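Local coordinates for protein HhaI Restriction Endonuclease (Haemophilus parahaemolyticus, PDB 6UKF) that binds its cognate DNA as a restriction endonuclease and probably cuts the strands by metal-dependent hydrolysis of phosphodiester bonds, at residues F6-F9 with C10-L14; E77-P80 with Y81-K84; E142-E145 with H146-V150. All coordinates share one frame; numbering follows the deposited sequence.

Contact 1 of 3, residues F6-F9 with C10-L14; sequences FEVF and CVTYL
Val8 O takes two hydrogen bonds from a single residue, Thr12. The backbone N of Thr12 reaches Val8 O at 2.8 Å, the ordinary i to i+4 bond of a helix, and the Thr12 hydroxyl OG1 gives a second bond to Val8 O, also 2.8 Å long. The hydroxyl stands above the carbonyl plane, about 40° out of it, a place it gains because OG1 lies beside the backbone N of Thr12 (chi1 -60°) and so leans back over the preceding turn. The hydroxyl is thereby satisfied within the helix, and Val8 O is held by two donors of one residue. The same i to i+4 pattern runs just before it, Cys10 N to Phe6 O at 2.9 Å and Val11 N to Glu7 O at 3.0 Å.

On the buried side, Cys10 SG sits over one face of the Phe6 ring, 4.0 Å from the centroid and displaced toward the CE2 rim, where SG and CE2 of Phe6 are 3.5 Å apart. With chi1 near -176°, Phe6 swings its ring alongside the next turn and under the sulfur. Cys10 also packs on Ala47 of strand 43-47 and Ile130 of strand 126-132, while Phe136 meets the ring of Phe9 and stacks on that of Tyr13. The arrangement is that of an alpha-helix, 3-18, laid against a mixed beta-sheet, with a Cys sulfur-aromatic contact between residues one turn apart.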
# COMPACT_ATOMS: atom_id res chain seq x y z
N PHE A 6 10.01 -10.08 -2.27
CA PHE A 6 10.85 -8.99 -2.77
C PHE A 6 11.39 -8.14 -1.63
O PHE A 6 12.56 -7.75 -1.64
CB PHE A 6 10.05 -8.13 -3.73
CG PHE A 6 10.85 -7.04 -4.37
CD1 PHE A 6 11.67 -7.32 -5.45
CD2 PHE A 6 10.80 -5.74 -3.90
CE1 PHE A 6 12.42 -6.32 -6.05
CE2 PHE A 6 11.55 -4.74 -4.49
CZ PHE A 6 12.36 -5.03 -5.56
N GLU A 7 10.55 -7.83 -0.64
CA GLU A 7 11.02 -7.01 0.48
C GLU A 7 12.09 -7.74 1.29
O GLU A 7 13.07 -7.12 1.72
CB GLU A 7 9.83 -6.59 1.34
CG GLU A 7 8.90 -5.63 0.61
CD GLU A 7 7.78 -5.07 1.47
OE1 GLU A 7 7.61 -5.53 2.55
OE2 GLU A 7 7.03 -4.10 0.96
N VAL A 8 11.94 -9.05 1.48
CA VAL A 8 12.98 -9.83 2.15
C VAL A 8 14.26 -9.82 1.33
O VAL A 8 15.37 -9.69 1.86
CB VAL A 8 12.47 -11.25 2.43
CG1 VAL A 8 13.59 -12.13 2.97
CG2 VAL A 8 11.29 -11.23 3.39
N PHE A 9 14.12 -9.99 0.01
CA PHE A 9 15.25 -9.91 -0.92
C PHE A 9 16.01 -8.60 -0.75
O PHE A 9 17.25 -8.59 -0.69
CB PHE A 9 14.66 -10.07 -2.33
CG PHE A 9 15.65 -10.07 -3.45
CD1 PHE A 9 16.73 -10.94 -3.47
CD2 PHE A 9 15.45 -9.24 -4.54
CE1 PHE A 9 17.62 -10.94 -4.55
CE2 PHE A 9 16.32 -9.24 -5.61
CZ PHE A 9 17.40 -10.09 -5.61
N CYS A 10 15.28 -7.49 -0.63
CA CYS A 10 15.92 -6.19 -0.48
C CYS A 10 16.62 -6.06 0.87
O CYS A 10 17.75 -5.56 0.95
CB CYS A 10 14.88 -5.08 -0.64
SG CYS A 10 14.28 -4.84 -2.32
N VAL A 11 15.95 -6.47 1.95
CA VAL A 11 16.54 -6.35 3.28
C VAL A 11 17.79 -7.21 3.39
O VAL A 11 18.81 -6.80 3.95
CB VAL A 11 15.50 -6.71 4.37
CG1 VAL A 11 16.15 -6.71 5.75
CG2 VAL A 11 14.34 -5.74 4.33
N THR A 12 17.72 -8.43 2.86
CA THR A 12 18.88 -9.32 2.89
C THR A 12 20.06 -8.70 2.16
O THR A 12 21.20 -8.76 2.63
CB THR A 12 18.51 -10.66 2.27
OG1 THR A 12 17.44 -11.26 3.02
CG2 THR A 12 19.71 -11.61 2.25
N TYR A 13 19.81 -8.09 1.00
CA TYR A 13 20.87 -7.43 0.26
C TYR A 13 21.49 -6.30 1.06
O TYR A 13 22.71 -6.16 1.13
CB TYR A 13 20.33 -6.90 -1.07
CG TYR A 13 21.31 -6.01 -1.79
CD1 TYR A 13 22.37 -6.55 -2.50
CD2 TYR A 13 21.19 -4.63 -1.75
CE1 TYR A 13 23.28 -5.74 -3.16
CE2 TYR A 13 22.09 -3.81 -2.40
CZ TYR A 13 23.14 -4.37 -3.11
OH TYR A 13 24.04 -3.56 -3.76
N LEU A 14 20.65 -5.46 1.67
CA LEU A 14 21.16 -4.33 2.43
C LEU A 14 22.05 -4.79 3.57
O LEU A 14 23.14 -4.26 3.78
CB LEU A 14 20.00 -3.48 2.96
CG LEU A 14 19.27 -2.66 1.89
CD1 LEU A 14 17.96 -2.14 2.45
CD2 LEU A 14 20.15 -1.52 1.41

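Contact 2 of 3, residues E77-P80 with Y81-K84; sequences EINP and YTQK
Asn79 OD1 is gripped by two backbone N-H groups from the first turn of the helix. Thr82 N donates to Asn79 OD1 at 2.9 Å in a fairly straight bond (162°), arriving well above the plane of the amide; the bond from Tyr81 N is weak and more bent. Asn79 holds its CG between its own backbone N and carbonyl carbon (chi1 65°), which folds the amide back over these N-H groups.

In exchange, Thr82 OG1 accepts from Asn79 N at 3.2 Å, so the two side chains, crossing at about a right angle, each bind the other's backbone. A water hydrogen-bonded to Thr82 OG1 at 2.7 Å donates to Glu77 O, tying the preceding loop to the cap. Ile78 CG2 packs on Gln83 CG in the conformer described here, these side chains too crossing at about a right angle. Pro80 O, which accepts from Lys84 N, is linked by a second water to Lys84 NZ.

Outside the turn, Trp116 of helix 110-123 touches both Asn79 and Thr82. The reciprocal pair is a capping box, with Asn79 as N-cap and Pro80 in the first turn of helix 80-91.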
# COMPACT_ATOMS: atom_id res chain seq x y z
N GLU A 77 -1.57 14.87 6.00
CA GLU A 77 -2.19 16.18 5.90
C GLU A 77 -2.16 16.69 4.47
O GLU A 77 -1.35 16.27 3.64
CB GLU A 77 -1.51 17.18 6.83
CG GLU A 77 -0.07 17.51 6.46
CD GLU A 77 0.61 18.47 7.44
OE1 GLU A 77 1.56 19.07 7.05
OE2 GLU A 77 0.14 18.61 8.67
N ILE A 78 -3.08 17.62 4.19
CA ILE A 78 -3.10 18.27 2.89
C ILE A 78 -1.81 19.05 2.69
O ILE A 78 -1.42 19.87 3.53
CB ILE A 78 -4.33 19.20 2.82
CG1 ILE A 78 -5.62 18.39 2.94
CG2 ILE A 78 -4.32 19.99 1.53
CD1 ILE A 78 -6.85 19.24 3.16
N ASN A 79 -1.13 18.77 1.59
CA ASN A 79 -0.01 19.57 1.12
C ASN A 79 -0.39 20.25 -0.19
O ASN A 79 -1.46 20.01 -0.74
CB ASN A 79 1.25 18.70 0.96
CG ASN A 79 1.12 17.64 -0.12
OD1 ASN A 79 0.87 17.96 -1.28
ND2 ASN A 79 1.32 16.38 0.25
N PRO A 80 0.46 21.16 -0.69
CA PRO A 80 0.06 21.93 -1.88
C PRO A 80 -0.27 21.06 -3.08
O PRO A 80 -1.08 21.46 -3.92
CB PRO A 80 1.27 22.83 -2.14
CG PRO A 80 1.92 22.97 -0.81
CD PRO A 80 1.73 21.64 -0.13
N TYR A 81 0.34 19.88 -3.19
CA TYR A 81 0.08 19.00 -4.32
C TYR A 81 -1.22 18.25 -4.14
O TYR A 81 -1.97 18.06 -5.10
CB TYR A 81 1.30 18.09 -4.52
CG TYR A 81 2.55 18.93 -4.43
CD1 TYR A 81 2.91 19.80 -5.45
CD2 TYR A 81 3.34 18.91 -3.28
CE1 TYR A 81 4.03 20.60 -5.35
CE2 TYR A 81 4.47 19.70 -3.18
CZ TYR A 81 4.81 20.54 -4.21
OH TYR A 81 5.93 21.33 -4.11
N THR A 82 -1.54 17.86 -2.90
CA THR A 82 -2.90 17.42 -2.59
C THR A 82 -3.90 18.46 -3.06
O THR A 82 -4.91 18.14 -3.70
CB THR A 82 -3.05 17.23 -1.08
OG1 THR A 82 -1.91 16.56 -0.54
CG2 THR A 82 -4.33 16.45 -0.78
N GLN A 83 -3.64 19.73 -2.75
CA GLN A 83 -4.58 20.80 -3.08
C GLN A 83 -4.74 20.95 -4.58
O GLN A 83 -5.86 21.17 -5.07
CB GLN A 83 -4.14 22.11 -2.42
CG GLN A 83 -4.59 22.21 -0.97
CD GLN A 83 -3.76 23.17 -0.14
OE1 GLN A 83 -2.79 23.76 -0.62
NE2 GLN A 83 -4.14 23.32 1.12
N LYS A 84 -3.64 20.85 -5.34
CA LYS A 84 -3.75 20.93 -6.79
C LYS A 84 -4.62 19.81 -7.34
O LYS A 84 -5.44 20.03 -8.24
CB LYS A 84 -2.36 20.88 -7.43
CG LYS A 84 -1.46 22.07 -7.11
CD LYS A 84 -0.09 21.88 -7.73
CE LYS A 84 0.94 22.83 -7.13
NZ LYS A 84 0.50 24.25 -7.19
O HOH W 1 -2.25 14.44 1.10
O HOH W 2 -1.44 24.52 -4.66

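Contact 3 of 3, residues E142-E145 with H146-V150; sequences EHFE and HYFNV. With PO4 (phosphate ion), chain Q.
His143 and His146 meet within a tight local turn that carries the chain from strand 136-140 into strand 148-156. Their rings form a T-shaped pair, the edge of His146 directed at the face of His143, with centroids 5.6 Å apart and planes at 85°. The backbone closes the turn: His146 N donates to His143 O at 3.0 Å, and Phe144 O accepts from both Tyr147 N and Phe148 N. Of these last two bonds, that from Tyr147 N comes from well above the carbonyl plane, while Phe148 N, 3.3 Å from Phe144 O, lies close to the line of the carbonyl bond.

On the buried side, the Phe144 and Phe148 rings are nearly parallel but slid apart, and Phe144 CE2 comes 3.7 Å from Phe148 CB. Val150 CG2 meets the Phe144 ring at its edge. Ile234 of the adjacent strand 228-236 touches all three side chains, and Phe129 adds an edge-to-face ring contact to Phe144.

Glu145 lies alongside His146 with CD over one face of the ring, toward the rim, and the carboxylate tilted to the ring. A bend at chi2 (-79°) brings it there, and Lys118 holds OE1 in a salt bridge. At the edge of the same ring, His146 ND1 donates to O4 of a phosphate ion, probably from the crystallisation liquor, at 2.7 Å in an almost straight bond (174°), and Lys237 binds the same phosphate. The two anions may favour the protonated form of His146, though Lys118 and Lys237 would offset part of their charge.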
# COMPACT_ATOMS: atom_id res chain seq x y z
N GLU A 142 14.56 12.63 -2.90
CA GLU A 142 14.61 13.87 -3.68
C GLU A 142 14.84 13.63 -5.17
O GLU A 142 14.63 14.56 -5.96
CB GLU A 142 15.67 14.82 -3.13
CG GLU A 142 17.07 14.24 -3.08
CD GLU A 142 17.43 13.67 -1.71
OE1 GLU A 142 18.63 13.64 -1.39
OE2 GLU A 142 16.53 13.23 -0.97
N HIS A 143 15.27 12.43 -5.58
CA HIS A 143 15.53 12.14 -6.98
C HIS A 143 14.54 11.14 -7.57
O HIS A 143 14.82 10.54 -8.61
CB HIS A 143 16.97 11.65 -7.17
CG HIS A 143 17.98 12.73 -6.99
ND1 HIS A 143 19.33 12.53 -7.18
CD2 HIS A 143 17.85 14.04 -6.65
CE1 HIS A 143 19.98 13.65 -6.95
NE2 HIS A 143 19.11 14.58 -6.62
N PHE A 144 13.37 11.00 -6.95
CA PHE A 144 12.39 9.99 -7.33
C PHE A 144 12.10 9.99 -8.83
O PHE A 144 11.98 8.93 -9.44
CB PHE A 144 11.11 10.24 -6.54
CG PHE A 144 10.14 9.10 -6.58
CD1 PHE A 144 10.20 8.10 -5.62
CD2 PHE A 144 9.16 9.04 -7.55
CE1 PHE A 144 9.31 7.05 -5.64
CE2 PHE A 144 8.27 7.99 -7.57
CZ PHE A 144 8.34 6.99 -6.62
N GLU A 145 11.95 11.18 -9.43
CA GLU A 145 11.49 11.25 -10.81
C GLU A 145 12.49 10.67 -11.80
O GLU A 145 12.11 10.37 -12.94
CB GLU A 145 11.14 12.70 -11.19
CG GLU A 145 12.34 13.63 -11.43
CD GLU A 145 12.98 14.14 -10.15
OE1 GLU A 145 12.60 13.72 -9.10
OE2 GLU A 145 13.95 15.04 -10.26
N HIS A 146 13.75 10.52 -11.40
CA HIS A 146 14.75 9.93 -12.28
C HIS A 146 14.64 8.42 -12.38
O HIS A 146 15.31 7.81 -13.21
CB HIS A 146 16.15 10.32 -11.81
CG HIS A 146 16.40 11.80 -11.86
ND1 HIS A 146 16.46 12.50 -13.04
CD2 HIS A 146 16.59 12.70 -10.87
CE1 HIS A 146 16.68 13.78 -12.78
NE2 HIS A 146 16.77 13.93 -11.47
N TYR A 147 13.80 7.80 -11.55
CA TYR A 147 13.70 6.35 -11.46
C TYR A 147 12.34 5.80 -11.84
O TYR A 147 12.27 4.72 -12.42
CB TYR A 147 14.05 5.91 -10.04
CG TYR A 147 15.48 6.23 -9.69
CD1 TYR A 147 15.83 7.45 -9.15
CD2 TYR A 147 16.49 5.31 -9.95
CE1 TYR A 147 17.15 7.75 -8.86
CE2 TYR A 147 17.81 5.60 -9.65
CZ TYR A 147 18.13 6.82 -9.11
OH TYR A 147 19.44 7.10 -8.81
N PHE A 148 11.26 6.51 -11.51
CA PHE A 148 9.92 5.99 -11.71
C PHE A 148 9.08 6.95 -12.53
O PHE A 148 9.11 8.17 -12.31
CB PHE A 148 9.20 5.76 -10.37
CG PHE A 148 9.61 4.50 -9.67
CD1 PHE A 148 9.07 3.28 -10.05
CD2 PHE A 148 10.51 4.53 -8.62
CE1 PHE A 148 9.44 2.12 -9.41
CE2 PHE A 148 10.88 3.36 -7.98
CZ PHE A 148 10.34 2.16 -8.37
N ASN A 149 8.33 6.40 -13.47
CA ASN A 149 7.18 7.08 -14.05
C ASN A 149 6.02 6.98 -13.08
O ASN A 149 5.86 5.98 -12.38
CB ASN A 149 6.79 6.43 -15.37
CG ASN A 149 7.89 6.52 -16.42
OD1 ASN A 149 8.29 5.51 -17.01
ND2 ASN A 149 8.38 7.72 -16.65
N VAL A 150 5.20 8.03 -13.03
CA VAL A 150 4.11 8.12 -12.06
C VAL A 150 2.82 8.48 -12.78
O VAL A 150 2.81 9.32 -13.68
CB VAL A 150 4.41 9.16 -10.96
CG1 VAL A 150 3.32 9.14 -9.90
CG2 VAL A 150 5.78 8.90 -10.35
P PO4 Q . 15.06 11.75 -16.20
O1 PO4 Q . 14.57 10.54 -16.95
O2 PO4 Q . 15.34 12.86 -17.17
O3 PO4 Q . 14.02 12.19 -15.20
O4 PO4 Q . 16.33 11.40 -15.46
O HOH W 3 9.31 10.45 -13.90

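From the N terminus the three contacts follow one another in series; none nests in or crosses another, and each is local, joining residues a few places apart. Contact 1 lies wholly within helix 3-18, packed on the mixed sheet that ends at strand 136-140. Contact 2 comes next, where the loop after strand 67-70 enters helix 80-91. Contact 3 closes the loop that leaves the mixed sheet at strand 136-140 and enters the antiparallel sheet at strand 148-156, whose later residues Ser151 and Thr153 belong to the calcium site. Helix 110-123 is a shared neighbour, touching contact 2 through Trp116 and contact 3 through Ile117. The centres of contacts 2 and 3 are about 19 Å apart.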